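Local coordinates for viral protein F93 (Sulfolobus turreted icosahedral virus, PDB 2CO5) that probably binds DNA as a winged-helix protein of an archaeal virus and may act as a transcriptional regulator, at residues I9-I14 with Y48-S53; N21-E26 with L71-K76. One frame throughout, in Å; residues are numbered along the deposited sequence. Where two conformers were deposited one is given.

Contact 1. Residues I9-I14 with Y48-S53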
ATOM      1  N   ILE B   9      -3.088   0.997  -1.682  1.00 50.05           N
ATOM      2  CA  ILE B   9      -3.102   2.425  -1.933  1.00 50.61           C
ATOM      3  C   ILE B   9      -4.484   2.908  -2.409  1.00 49.62           C
ATOM      4  O   ILE B   9      -4.914   3.995  -2.051  1.00 48.58           O
ATOM      5  CB  ILE B   9      -1.969   2.830  -2.917  1.00 51.94           C
ATOM      6  CG1 ILE B   9      -1.538   4.278  -2.666  1.00 60.50           C
ATOM      7  CG2 ILE B   9      -2.373   2.594  -4.376  1.00 48.21           C
ATOM      8  CD1 ILE B   9      -0.891   4.482  -1.309  1.00 50.27           C
ATOM      9  N   ASN B  10      -5.186   2.080  -3.179  1.00 50.19           N
ATOM     10  CA  ASN B  10      -6.475   2.480  -3.727  1.00 51.11           C
ATOM     11  C   ASN B  10      -7.556   2.593  -2.654  1.00 52.84           C
ATOM     12  O   ASN B  10      -8.430   3.457  -2.746  1.00 51.53           O
ATOM     13  CB  ASN B  10      -6.902   1.533  -4.849  1.00 50.12           C
ATOM     14  CG  ASN B  10      -6.204   1.834  -6.168  1.00 51.49           C
ATOM     15  OD1 ASN B  10      -6.319   1.077  -7.137  1.00 55.11           O
ATOM     16  ND2 ASN B  10      -5.498   2.950  -6.220  1.00 42.88           N
ATOM     17  N   TYR B  11      -7.482   1.737  -1.631  1.00 51.80           N
ATOM     18  CA  TYR B  11      -8.375   1.852  -0.480  1.00 50.99           C
ATOM     19  C   TYR B  11      -8.068   3.122   0.302  1.00 50.40           C
ATOM     20  O   TYR B  11      -8.978   3.846   0.677  1.00 49.60           O
ATOM     21  CB  TYR B  11      -8.265   0.639   0.451  1.00 51.53           C
ATOM     22  CG  TYR B  11      -9.010  -0.600  -0.013  1.00 48.43           C
ATOM     23  CD1 TYR B  11     -10.358  -0.543  -0.358  1.00 46.79           C
ATOM     24  CD2 TYR B  11      -8.378  -1.830  -0.070  1.00 49.30           C
ATOM     25  CE1 TYR B  11     -11.048  -1.680  -0.758  1.00 47.89           C
ATOM     26  CE2 TYR B  11      -9.063  -2.981  -0.461  1.00 49.57           C
ATOM     27  CZ  TYR B  11     -10.392  -2.897  -0.800  1.00 45.62           C
ATOM     28  OH  TYR B  11     -11.068  -4.018  -1.208  1.00 49.06           O
ATOM     29  N   TYR B  12      -6.787   3.387   0.544  1.00 51.26           N
ATOM     30  CA  TYR B  12      -6.381   4.605   1.242  1.00 50.01           C
ATOM     31  C   TYR B  12      -6.871   5.832   0.487  1.00 49.32           C
ATOM     32  O   TYR B  12      -7.446   6.741   1.069  1.00 48.23           O
ATOM     33  CB  TYR B  12      -4.861   4.673   1.406  1.00 49.30           C
ATOM     34  CG  TYR B  12      -4.399   5.987   1.995  1.00 51.78           C
ATOM     35  CD1 TYR B  12      -4.521   6.238   3.360  1.00 57.69           C
ATOM     36  CD2 TYR B  12      -3.870   6.993   1.183  1.00 46.35           C
ATOM     37  CE1 TYR B  12      -4.117   7.447   3.907  1.00 48.40           C
ATOM     38  CE2 TYR B  12      -3.469   8.206   1.717  1.00 42.39           C
ATOM     39  CZ  TYR B  12      -3.599   8.428   3.086  1.00 52.55           C
ATOM     40  OH  TYR B  12      -3.199   9.617   3.635  1.00 47.01           O
ATOM     41  N   ILE B  13      -6.651   5.839  -0.818  1.00 49.53           N
ATOM     42  CA  ILE B  13      -7.064   6.949  -1.654  1.00 49.60           C
ATOM     43  C   ILE B  13      -8.576   7.193  -1.604  1.00 50.69           C
ATOM     44  O   ILE B  13      -9.011   8.336  -1.484  1.00 51.42           O
ATOM     45  CB  ILE B  13      -6.601   6.736  -3.104  1.00 48.42           C
ATOM     46  CG1 ILE B  13      -5.097   6.978  -3.201  1.00 45.34           C
ATOM     47  CG2 ILE B  13      -7.346   7.656  -4.035  1.00 49.10           C
ATOM     48  CD1 ILE B  13      -4.480   6.467  -4.469  1.00 57.66           C
ATOM     49  N   ILE B  14      -9.371   6.126  -1.683  1.00 49.73           N
ATOM     50  CA  ILE B  14     -10.827   6.246  -1.589  1.00 48.35           C
ATOM     51  C   ILE B  14     -11.244   6.871  -0.254  1.00 51.24           C
ATOM     52  O   ILE B  14     -12.025   7.824  -0.228  1.00 51.22           O
ATOM     53  CB  ILE B  14     -11.536   4.881  -1.750  1.00 48.93           C
ATOM     54  CG1 ILE B  14     -11.446   4.400  -3.210  1.00 47.32           C
ATOM     55  CG2 ILE B  14     -12.991   4.988  -1.316  1.00 47.32           C
ATOM     56  CD1 ILE B  14     -11.898   2.968  -3.426  1.00 42.10           C
ATOM     57  N   TYR B  48     -15.508   0.521  -8.590  1.00 46.90           N
ATOM     58  CA  TYR B  48     -16.802   0.287  -7.953  1.00 48.59           C
ATOM     59  C   TYR B  48     -16.871  -1.007  -7.140  1.00 49.43           C
ATOM     60  O   TYR B  48     -17.542  -1.038  -6.116  1.00 52.03           O
ATOM     61  CB  TYR B  48     -17.945   0.409  -8.960  1.00 48.83           C
ATOM     62  CG  TYR B  48     -18.088   1.833  -9.457  1.00 50.85           C
ATOM     63  CD1 TYR B  48     -18.534   2.840  -8.609  1.00 67.84           C
ATOM     64  CD2 TYR B  48     -17.739   2.181 -10.756  1.00 55.15           C
ATOM     65  CE1 TYR B  48     -18.649   4.156  -9.048  1.00 68.19           C
ATOM     66  CE2 TYR B  48     -17.847   3.491 -11.203  1.00 56.82           C
ATOM     67  CZ  TYR B  48     -18.307   4.475 -10.346  1.00 66.03           C
ATOM     68  OH  TYR B  48     -18.423   5.777 -10.788  1.00 65.30           O
ATOM     69  N   PRO B  49     -16.193  -2.080  -7.590  1.00 52.08           N
ATOM     70  CA  PRO B  49     -16.016  -3.237  -6.707  1.00 50.26           C
ATOM     71  C   PRO B  49     -15.314  -2.934  -5.388  1.00 50.46           C
ATOM     72  O   PRO B  49     -15.699  -3.501  -4.363  1.00 46.82           O
ATOM     73  CB  PRO B  49     -15.183  -4.203  -7.563  1.00 48.47           C
ATOM     74  CG  PRO B  49     -15.573  -3.875  -8.930  1.00 50.16           C
ATOM     75  CD  PRO B  49     -15.666  -2.362  -8.932  1.00 51.07           C
ATOM     76  N   LEU B  50     -14.293  -2.067  -5.410  1.00 48.57           N
ATOM     77  CA  LEU B  50     -13.635  -1.623  -4.169  1.00 49.53           C
ATOM     78  C   LEU B  50     -14.628  -0.896  -3.271  1.00 48.56           C
ATOM     79  O   LEU B  50     -14.677  -1.132  -2.067  1.00 47.98           O
ATOM     80  CB  LEU B  50     -12.439  -0.702  -4.457  1.00 49.32           C
ATOM     81  CG  LEU B  50     -11.226  -1.301  -5.181  1.00 51.74           C
ATOM     82  CD1 LEU B  50     -10.174  -0.215  -5.436  1.00 52.43           C
ATOM     83  CD2 LEU B  50     -10.619  -2.474  -4.414  1.00 43.86           C
ATOM     84  N   ILE B  51     -15.415  -0.007  -3.873  1.00 49.83           N
ATOM     85  CA  ILE B  51     -16.474   0.695  -3.168  1.00 48.41           C
ATOM     86  C   ILE B  51     -17.474  -0.287  -2.555  1.00 48.42           C
ATOM     87  O   ILE B  51     -17.845  -0.142  -1.391  1.00 46.83           O
ATOM     88  CB  ILE B  51     -17.232   1.679  -4.102  1.00 50.77           C
ATOM     89  CG1 ILE B  51     -16.315   2.822  -4.542  1.00 48.19           C
ATOM     90  CG2 ILE B  51     -18.457   2.258  -3.398  1.00 44.64           C
ATOM     91  CD1 ILE B  51     -16.889   3.655  -5.661  1.00 57.34           C
ATOM     92  N   ASP B  52     -17.895  -1.287  -3.332  1.00 47.28           N
ATOM     93  CA  ASP B  52     -18.873  -2.271  -2.856  1.00 47.06           C
ATOM     94  C   ASP B  52     -18.366  -2.983  -1.618  1.00 47.63           C
ATOM     95  O   ASP B  52     -19.097  -3.142  -0.645  1.00 49.13           O
ATOM     96  CB  ASP B  52     -19.199  -3.305  -3.938  1.00 45.53           C
ATOM     97  CG  ASP B  52     -20.084  -2.750  -5.043  1.00 48.88           C
ATOM     98  OD1 ASP B  52     -20.647  -1.643  -4.883  1.00 46.91           O
ATOM     99  OD2 ASP B  52     -20.220  -3.432  -6.083  1.00 52.87           O
ATOM    100  N   SER B  53     -17.110  -3.409  -1.658  1.00 48.38           N
ATOM    101  CA  SER B  53     -16.505  -4.110  -0.524  1.00 48.10           C
ATOM    102  C   SER B  53     -16.550  -3.233   0.721  1.00 48.58           C
ATOM    103  O   SER B  53     -16.939  -3.697   1.789  1.00 48.99           O
ATOM    104  CB  SER B  53     -15.065  -4.533  -0.852  1.00 49.64           C
ATOM    105  OG  SER B  53     -15.057  -5.562  -1.835  1.00 47.73           O
TER
HETATM  106  O   HOH W   1     -12.768  -5.213  -3.154  1.00 46.48           O

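Contact 2. Residues N21-E26 with L71-K76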
ATOM      1  N   ASN B  21     -13.619  15.397   1.704  1.00 49.78           N
ATOM      2  CA  ASN B  21     -14.932  15.965   1.403  1.00 48.98           C
ATOM      3  C   ASN B  21     -15.887  15.880   2.595  1.00 49.87           C
ATOM      4  O   ASN B  21     -17.101  15.810   2.421  1.00 51.47           O
ATOM      5  CB  ASN B  21     -15.529  15.264   0.177  1.00 50.02           C
ATOM      6  CG  ASN B  21     -14.827  15.650  -1.115  1.00 42.33           C
ATOM      7  OD1 ASN B  21     -15.079  16.717  -1.672  1.00 46.76           O
ATOM      8  ND2 ASN B  21     -13.938  14.783  -1.594  1.00 48.04           N
ATOM      9  N   GLY B  22     -15.331  15.900   3.805  1.00 49.61           N
ATOM     10  CA  GLY B  22     -16.124  15.889   5.030  1.00 50.59           C
ATOM     11  C   GLY B  22     -16.943  14.629   5.252  1.00 51.01           C
ATOM     12  O   GLY B  22     -18.073  14.712   5.733  1.00 49.64           O
ATOM     13  N   SER B  23     -16.373  13.476   4.894  1.00 48.71           N
ATOM     14  CA  SER B  23     -17.003  12.160   5.094  1.00 51.31           C
ATOM     15  C   SER B  23     -18.320  11.959   4.322  1.00 50.30           C
ATOM     16  O   SER B  23     -19.103  11.065   4.649  1.00 46.33           O
ATOM     17  CB  SER B  23     -17.211  11.868   6.594  1.00 51.67           C
ATOM     18  OG  SER B  23     -15.974  11.638   7.249  1.00 55.90           O
ATOM     19  N   ARG B  24     -18.547  12.769   3.288  1.00 51.10           N
ATOM     20  CA  ARG B  24     -19.767  12.676   2.486  1.00 52.98           C
ATOM     21  C   ARG B  24     -19.492  13.106   1.050  1.00 52.71           C
ATOM     22  O   ARG B  24     -19.030  14.217   0.807  1.00 52.54           O
ATOM     23  CB  ARG B  24     -20.872  13.549   3.089  1.00 55.23           C
ATOM     24  CG  ARG B  24     -22.233  13.436   2.396  1.00 53.08           C
ATOM     25  CD  ARG B  24     -23.139  14.570   2.847  1.00 59.31           C
ATOM     26  NE  ARG B  24     -24.514  14.460   2.352  1.00 56.06           N
ATOM     27  CZ  ARG B  24     -24.911  14.741   1.108  1.00 69.48           C
ATOM     28  NH1 ARG B  24     -24.033  15.133   0.178  1.00 56.09           N
ATOM     29  NH2 ARG B  24     -26.199  14.615   0.782  1.00 47.64           N
ATOM     30  N   LEU B  25     -19.779  12.220   0.104  1.00 53.23           N
ATOM     31  CA  LEU B  25     -19.555  12.508  -1.304  1.00 51.74           C
ATOM     32  C   LEU B  25     -20.506  11.695  -2.169  1.00 50.20           C
ATOM     33  O   LEU B  25     -20.753  10.518  -1.896  1.00 47.57           O
ATOM     34  CB  LEU B  25     -18.105  12.195  -1.675  1.00 51.65           C
ATOM     35  CG  LEU B  25     -17.648  12.538  -3.097  1.00 56.93           C
ATOM     36  CD1 LEU B  25     -17.571  14.050  -3.312  1.00 37.15           C
ATOM     37  CD2 LEU B  25     -16.307  11.875  -3.390  1.00 55.06           C
ATOM     38  N   GLU B  26     -21.044  12.333  -3.204  1.00 50.38           N
ATOM     39  CA  GLU B  26     -21.874  11.639  -4.175  1.00 51.57           C
ATOM     40  C   GLU B  26     -20.995  10.637  -4.894  1.00 50.53           C
ATOM     41  O   GLU B  26     -19.861  10.948  -5.243  1.00 52.08           O
ATOM     42  CB  GLU B  26     -22.494  12.613  -5.180  1.00 51.16           C
ATOM     43  CG  GLU B  26     -23.603  13.479  -4.597  1.00 56.59           C
ATOM     44  CD  GLU B  26     -24.081  14.565  -5.551  1.00 51.40           C
ATOM     45  OE1 GLU B  26     -23.655  14.574  -6.725  1.00 60.36           O
ATOM     46  OE2 GLU B  26     -24.891  15.415  -5.120  1.00 62.33           O
ATOM     47  N   LEU B  71     -22.289   8.592  -0.884  1.00 51.89           N
ATOM     48  CA  LEU B  71     -21.411   7.814  -0.019  1.00 51.57           C
ATOM     49  C   LEU B  71     -21.164   8.574   1.283  1.00 51.29           C
ATOM     50  O   LEU B  71     -21.024   9.796   1.286  1.00 49.75           O
ATOM     51  CB  LEU B  71     -20.078   7.509  -0.717  1.00 50.80           C
ATOM     52  CG  LEU B  71     -20.134   6.575  -1.928  1.00 49.68           C
ATOM     53  CD1 LEU B  71     -18.751   6.434  -2.567  1.00 51.20           C
ATOM     54  CD2 LEU B  71     -20.703   5.199  -1.532  1.00 47.91           C
ATOM     55  N   PHE B  72     -21.135   7.828   2.383  1.00 52.48           N
ATOM     56  CA  PHE B  72     -20.806   8.355   3.696  1.00 50.39           C
ATOM     57  C   PHE B  72     -19.707   7.500   4.306  1.00 51.32           C
ATOM     58  O   PHE B  72     -19.723   6.275   4.168  1.00 48.57           O
ATOM     59  CB  PHE B  72     -22.018   8.306   4.616  1.00 47.56           C
ATOM     60  CG  PHE B  72     -23.152   9.192   4.184  1.00 52.70           C
ATOM     61  CD1 PHE B  72     -24.116   8.723   3.300  1.00 56.73           C
ATOM     62  CD2 PHE B  72     -23.265  10.484   4.672  1.00 44.41           C
ATOM     63  CE1 PHE B  72     -25.164   9.531   2.896  1.00 34.03           C
ATOM     64  CE2 PHE B  72     -24.322  11.300   4.280  1.00 59.29           C
ATOM     65  CZ  PHE B  72     -25.268  10.815   3.381  1.00 47.17           C
ATOM     66  N   LEU B  73     -18.766   8.155   4.986  1.00 49.78           N
ATOM     67  CA  LEU B  73     -17.759   7.472   5.779  1.00 49.81           C
ATOM     68  C   LEU B  73     -18.310   7.265   7.193  1.00 49.42           C
ATOM     69  O   LEU B  73     -18.674   8.212   7.861  1.00 50.30           O
ATOM     70  CB  LEU B  73     -16.467   8.303   5.817  1.00 53.63           C
ATOM     71  CG  LEU B  73     -15.196   7.623   6.328  1.00 48.89           C
ATOM     72  CD1 LEU B  73     -14.800   6.475   5.424  1.00 53.34           C
ATOM     73  CD2 LEU B  73     -14.065   8.627   6.426  1.00 45.91           C
ATOM     74  N   THR B  74     -18.370   6.016   7.639  1.00 52.46           N
ATOM     75  CA  THR B  74     -18.862   5.684   8.971  1.00 50.52           C
ATOM     76  C   THR B  74     -17.786   5.885  10.031  1.00 50.92           C
ATOM     77  O   THR B  74     -16.619   6.112   9.709  1.00 56.46           O
ATOM     78  CB  THR B  74     -19.306   4.208   9.042  1.00 52.86           C
ATOM     79  OG1 THR B  74     -18.159   3.354   8.870  1.00 44.61           O
ATOM     80  CG2 THR B  74     -20.352   3.908   7.969  1.00 51.81           C
ATOM     81  N   GLU B  75     -18.188   5.784  11.298  1.00 51.34           N
ATOM     82  CA  GLU B  75     -17.247   5.831  12.412  0.50 50.47           C
ATOM     83  C   GLU B  75     -16.210   4.728  12.269  1.00 51.38           C
ATOM     84  O   GLU B  75     -15.020   4.950  12.488  1.00 50.70           O
ATOM     85  CB  GLU B  75     -17.981   5.662  13.741  0.50 52.82           C
ATOM     86  CG  GLU B  75     -18.905   6.811  14.106  0.50 47.35           C
ATOM     87  CD  GLU B  75     -19.787   6.483  15.292  0.50 52.73           C
ATOM     88  OE1 GLU B  75     -19.433   5.561  16.061  0.50 62.87           O
ATOM     89  OE2 GLU B  75     -20.834   7.147  15.455  0.50 54.73           O
ATOM     90  N   LYS B  76     -16.672   3.531  11.895  1.00 51.15           N
ATOM     91  CA  LYS B  76     -15.784   2.399  11.628  1.00 49.37           C
ATOM     92  C   LYS B  76     -14.767   2.758  10.533  1.00 51.93           C
ATOM     93  O   LYS B  76     -13.584   2.410  10.629  1.00 50.85           O
ATOM     94  CB  LYS B  76     -16.598   1.164  11.219  1.00 48.54           C
ATOM     95  CG  LYS B  76     -15.762  -0.090  10.909  1.00 50.34           C
ATOM     96  CD  LYS B  76     -16.638  -1.282  10.507  1.00 48.50           C
ATOM     97  CE  LYS B  76     -15.787  -2.470  10.074  1.00 50.18           C
ATOM     98  NZ  LYS B  76     -16.570  -3.733   9.927  1.00 55.24           N
TER

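Contact 1. Residues I9-I14 with Y48-S53
Leu50 reaches from helix 44-56 between Tyr11 and Ile14 of helix 9-20, and its two methyls divide the work. CD2 lies against the phenol end of Tyr11, 3.6 Å from Tyr11 CZ and equally close to the hydroxyl, at a slant to the ring. Leu50 CD1 meets Asn10 CB at 3.8 Å, while the CD1 of Ile14 rests on the CB of Leu50. With CG anti to the carbonyl carbon and beside the backbone N (chi1 -66°), the Leu50 side chain points at helix 9-20 and serves the adjacent Asn10 and Tyr11 and, one turn on, Ile14. The axes of the two short segments come within 10.9 Å at -72°, a steep crossing filled mainly by side chains. Tyr11 also sets its ring edge, in plane, toward the carbonyl O of Leu50, and its other partners include Tyr6, edge-to-face, and Leu54. Such packing of helix 9-20 on helix 44-56 belongs to the helical core of a winged-helix domain. At the margin the chemistry changes: one water lies 2.8 Å from Tyr11 OH and 2.7 Å from Ser53 OG, hydrogen-bonded to both. The implication is an apolar junction in which the Tyr11 hydroxyl is linked to Ser53 OG through a water, not directly.

Contact 2. Residues N21-E26 with L71-K76
Three backbone hydrogen bonds join Ser23 and Leu25 to Leu71 and Leu73, pairing strand 24-26 antiparallel with strand 70-73 in the small sheet of the winged-helix fold. Leu25 and Leu71 form a hydrogen-bonded pair: Leu71 N gives to Leu25 O at 2.7 Å, and Leu25 N returns a straighter bond to Leu71 O at 3.0 Å. Farther along, Leu73 N meets Ser23 O at 2.9 Å from well above the carbonyl plane, 37° out of it. That same oxygen also takes a CA-H...O contact from Phe72. Gly22 and Ser23, both with positive phi, are central in a type I' turn from Asn21 to Arg24 that overlaps the Schellman motif ending helix 9-20. At this turn end, Ser23 OG lies 3.7 Å from Leu73 CD2.

Leu25 and Leu71 share one face, where both touch Leu30 of helix 30-38. On the opposite face are Arg24 and Phe72, a non-hydrogen-bonded pair. Arg24 CG stands anti to the backbone N (chi1 -175°) and the chain runs extended to NE alongside the Phe72 ring, the guanidinium plane 88° from the ring plane. Phe72 also has a cation-pi partner in Arg61; toward Arg24, Phe72 CE2 lies 3.5 Å from Arg24 CG.

In the fold
From the N terminus, helix 9-20 comes first and supplies one side of contact 1; the turn at its end leads straight into strand 24-26, the first side of contact 2. The chain then runs through helix 30-38 into helix 44-56, where contact 1 closes against the opening helix. Strands 60-63 and 70-73 follow, and the latter closes contact 2 before helix 75-92 departs. The segments therefore alternate, so the two closures cross rather than nest. Contact 1 joins two helices of the core, contact 2 adds an edge strand to the sheet, and with centres about 13 Å apart they meet where Ile51 CG2 packs on Leu71 CD2 at 4.1 Å.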